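Local coordinates for transcriptional regulator, PadR family (Enterococcus faecalis, PDB 3HHH), which probably binds DNA through a winged helix-turn-helix domain and regulates transcription as a dimeric member of the PadR family, at residues 24-29 against 77-82. Sequence-based numbering, arbitrary orientation.
Sequences RKETYG and FYRLTS
Thr27 and Tyr78 join the loop between helices 13-24 and 29-37 to the two-stranded wing of a winged helix-turn-helix domain, through one isolated antiparallel bridge consistent with the short first strand of that fold. The loop meets strand 74-80 along the edge not taken by strand 62-69. Thr27 and Tyr78 form a single hydrogen-bonded pair: Tyr78 N gives its hydrogen to Thr27 O (2.6 Å), while the return bond from Thr27 N to Tyr78 O is weak at 3.4 Å. Thr27 O also lies in the plane of the Tyr78 ring, at its edge, 3.4 Å from CD2.

Aromatic packing extends the join on one flank. Tyr28 turns an edge toward the face of Phe77 in an offset edge-to-face pair, planes 72° apart and centroids 5.2 Å apart. With chi1 at 63°, CG of Tyr28 sits between its backbone N and carbonyl carbon, which carries the side chain alongside that of Phe77.

Glu26, extended beyond CG, runs alongside Arg79; its OE1 reaches the edge of the guanidinium at NH1 in a long, weak salt bridge of 3.4 Å. Lys67 also pairs with Glu26, and Glu65 with Arg79, so the bridge belongs to a charge network spanning both wing strands. One backbone hydrogen bond with a weak return bond, backed by ring packing and paired charges, thus ties the wing to the helical core.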
ATOM      1  N   ARG B  24      20.400  -0.678  -5.209  1.00 24.71           N
ATOM      2  CA  ARG B  24      20.991  -0.006  -6.360  1.00 25.55           C
ATOM      3  C   ARG B  24      22.320   0.647  -5.987  1.00 26.25           C
ATOM      4  O   ARG B  24      23.300   0.538  -6.727  1.00 26.50           O
ATOM      5  CB  ARG B  24      20.025   1.055  -6.891  1.00 25.61           C
ATOM      6  CG  ARG B  24      19.732   0.958  -8.379  1.00 26.27           C
ATOM      7  CD  ARG B  24      18.978   2.191  -8.859  1.00 27.40           C
ATOM      8  NE  ARG B  24      17.786   2.460  -8.045  1.00 28.49           N
ATOM      9  CZ  ARG B  24      17.031   3.558  -8.122  1.00 28.74           C
ATOM     10  NH1 ARG B  24      17.311   4.527  -8.992  1.00 28.88           N
ATOM     11  NH2 ARG B  24      15.975   3.681  -7.325  1.00 28.83           N
ATOM     12  N   LYS B  25      22.340   1.321  -4.837  1.00 27.05           N
ATOM     13  CA  LYS B  25      23.519   2.053  -4.377  1.00 27.62           C
ATOM     14  C   LYS B  25      23.594   2.081  -2.846  1.00 27.99           C
ATOM     15  O   LYS B  25      22.573   2.249  -2.172  1.00 28.01           O
ATOM     16  CB  LYS B  25      23.472   3.489  -4.912  1.00 27.71           C
ATOM     17  CG  LYS B  25      24.800   4.249  -4.820  1.00 28.31           C
ATOM     18  CD  LYS B  25      24.583   5.759  -4.911  1.00 28.83           C
ATOM     19  CE  LYS B  25      25.898   6.512  -5.056  1.00 29.18           C
ATOM     20  NZ  LYS B  25      25.684   7.979  -5.254  1.00 29.51           N
ATOM     21  N   GLU B  26      24.804   1.922  -2.305  1.00 28.43           N
ATOM     22  CA  GLU B  26      25.039   2.119  -0.872  1.00 28.72           C
ATOM     23  C   GLU B  26      24.688   3.563  -0.523  1.00 28.86           C
ATOM     24  O   GLU B  26      25.056   4.488  -1.254  1.00 28.92           O
ATOM     25  CB  GLU B  26      26.496   1.828  -0.501  1.00 28.82           C
ATOM     26  CG  GLU B  26      26.723   1.643   1.000  1.00 29.15           C
ATOM     27  CD  GLU B  26      28.180   1.762   1.420  1.00 29.60           C
ATOM     28  OE1 GLU B  26      28.564   1.088   2.398  1.00 29.80           O
ATOM     29  OE2 GLU B  26      28.937   2.530   0.787  1.00 29.94           O
ATOM     30  N   THR B  27      23.986   3.758   0.589  1.00 28.93           N
ATOM     31  CA  THR B  27      23.273   5.011   0.804  1.00 28.99           C
ATOM     32  C   THR B  27      22.949   5.300   2.271  1.00 28.93           C
ATOM     33  O   THR B  27      23.083   4.430   3.129  1.00 28.93           O
ATOM     34  CB  THR B  27      21.948   4.977   0.010  1.00 29.06           C
ATOM     35  OG1 THR B  27      21.307   6.256   0.055  1.00 29.49           O
ATOM     36  CG2 THR B  27      21.019   3.911   0.577  1.00 29.05           C
ATOM     37  N   TYR B  28      22.508   6.529   2.534  1.00 28.80           N
ATOM     38  CA  TYR B  28      22.071   6.942   3.869  1.00 28.82           C
ATOM     39  C   TYR B  28      20.770   7.754   3.791  1.00 28.75           C
ATOM     40  O   TYR B  28      20.439   8.320   2.747  1.00 28.69           O
ATOM     41  CB  TYR B  28      23.166   7.753   4.567  1.00 28.81           C
ATOM     42  CG  TYR B  28      23.496   9.042   3.861  1.00 29.14           C
ATOM     43  CD1 TYR B  28      24.329   9.049   2.750  1.00 29.35           C
ATOM     44  CD2 TYR B  28      22.967  10.257   4.294  1.00 29.50           C
ATOM     45  CE1 TYR B  28      24.635  10.223   2.091  1.00 29.66           C
ATOM     46  CE2 TYR B  28      23.266  11.443   3.636  1.00 29.44           C
ATOM     47  CZ  TYR B  28      24.100  11.417   2.533  1.00 29.69           C
ATOM     48  OH  TYR B  28      24.411  12.578   1.862  1.00 30.26           O
ATOM     49  N   GLY B  29      20.053   7.810   4.912  1.00 28.68           N
ATOM     50  CA  GLY B  29      18.732   8.446   5.008  1.00 28.56           C
ATOM     51  C   GLY B  29      18.438   9.610   4.078  1.00 28.50           C
ATOM     52  O   GLY B  29      17.414   9.617   3.397  1.00 28.74           O
ATOM     53  N   PHE B  77      25.673   4.512   6.515  1.00 30.13           N
ATOM     54  CA  PHE B  77      25.443   3.987   5.167  1.00 29.90           C
ATOM     55  C   PHE B  77      24.890   2.563   5.214  1.00 29.85           C
ATOM     56  O   PHE B  77      25.258   1.780   6.093  1.00 29.89           O
ATOM     57  CB  PHE B  77      26.741   4.009   4.355  1.00 29.80           C
ATOM     58  CG  PHE B  77      27.169   5.387   3.935  1.00 29.60           C
ATOM     59  CD1 PHE B  77      26.736   5.924   2.732  1.00 29.24           C
ATOM     60  CD2 PHE B  77      28.007   6.145   4.740  1.00 29.85           C
ATOM     61  CE1 PHE B  77      27.130   7.194   2.335  1.00 29.36           C
ATOM     62  CE2 PHE B  77      28.407   7.421   4.352  1.00 29.95           C
ATOM     63  CZ  PHE B  77      27.964   7.945   3.147  1.00 29.87           C
ATOM     64  N   TYR B  78      24.028   2.230   4.252  1.00 29.73           N
ATOM     65  CA  TYR B  78      23.318   0.946   4.240  1.00 29.72           C
ATOM     66  C   TYR B  78      23.610   0.102   3.001  1.00 29.57           C
ATOM     67  O   TYR B  78      23.946   0.625   1.941  1.00 29.56           O
ATOM     68  CB  TYR B  78      21.805   1.177   4.324  1.00 29.77           C
ATOM     69  CG  TYR B  78      21.344   1.836   5.600  1.00 30.12           C
ATOM     70  CD1 TYR B  78      20.895   1.076   6.677  1.00 30.44           C
ATOM     71  CD2 TYR B  78      21.351   3.222   5.730  1.00 30.59           C
ATOM     72  CE1 TYR B  78      20.467   1.681   7.854  1.00 30.59           C
ATOM     73  CE2 TYR B  78      20.926   3.837   6.903  1.00 30.90           C
ATOM     74  CZ  TYR B  78      20.484   3.063   7.959  1.00 30.81           C
ATOM     75  OH  TYR B  78      20.063   3.677   9.116  1.00 31.70           O
ATOM     76  N   ARG B  79      23.461  -1.212   3.150  1.00 29.42           N
ATOM     77  CA  ARG B  79      23.537  -2.144   2.030  1.00 29.42           C
ATOM     78  C   ARG B  79      22.711  -3.388   2.343  1.00 29.23           C
ATOM     79  O   ARG B  79      22.552  -3.764   3.505  1.00 29.06           O
ATOM     80  CB  ARG B  79      24.992  -2.521   1.718  1.00 29.61           C
ATOM     81  CG  ARG B  79      25.768  -3.121   2.890  1.00 30.26           C
ATOM     82  CD  ARG B  79      27.256  -3.257   2.577  1.00 31.08           C
ATOM     83  NE  ARG B  79      28.028  -3.707   3.742  1.00 32.27           N
ATOM     84  CZ  ARG B  79      28.634  -2.912   4.631  1.00 32.52           C
ATOM     85  NH1 ARG B  79      28.583  -1.586   4.523  1.00 32.75           N
ATOM     86  NH2 ARG B  79      29.305  -3.452   5.647  1.00 32.37           N
ATOM     87  N   LEU B  80      22.177  -4.018   1.301  1.00 29.09           N
ATOM     88  CA  LEU B  80      21.323  -5.190   1.468  1.00 28.87           C
ATOM     89  C   LEU B  80      22.121  -6.424   1.867  1.00 28.75           C
ATOM     90  O   LEU B  80      23.204  -6.673   1.342  1.00 28.75           O
ATOM     91  CB  LEU B  80      20.562  -5.491   0.176  1.00 28.79           C
ATOM     92  CG  LEU B  80      19.530  -4.466  -0.292  1.00 28.69           C
ATOM     93  CD1 LEU B  80      18.745  -5.044  -1.457  1.00 27.97           C
ATOM     94  CD2 LEU B  80      18.592  -4.054   0.842  1.00 28.42           C
ATOM     95  N   THR B  81      21.572  -7.189   2.803  1.00 28.62           N
ATOM     96  CA  THR B  81      22.082  -8.517   3.108  1.00 28.48           C
ATOM     97  C   THR B  81      21.533  -9.478   2.055  1.00 28.38           C
ATOM     98  O   THR B  81      20.759  -9.078   1.186  1.00 28.42           O
ATOM     99  CB  THR B  81      21.627  -8.976   4.505  1.00 28.52           C
ATOM    100  OG1 THR B  81      20.192  -8.973   4.567  1.00 28.76           O
ATOM    101  CG2 THR B  81      22.171  -8.049   5.574  1.00 27.96           C
ATOM    102  N   SER B  82      21.931 -10.743   2.130  1.00 28.22           N
ATOM    103  CA  SER B  82      21.372 -11.766   1.249  1.00 28.07           C
ATOM    104  C   SER B  82      19.884 -11.976   1.539  1.00 28.06           C
ATOM    105  O   SER B  82      19.082 -12.146   0.616  1.00 28.03           O
ATOM    106  CB  SER B  82      22.134 -13.083   1.401  1.00 27.94           C
ATOM    107  OG  SER B  82      23.457 -12.952   0.912  1.00 28.03           O
TER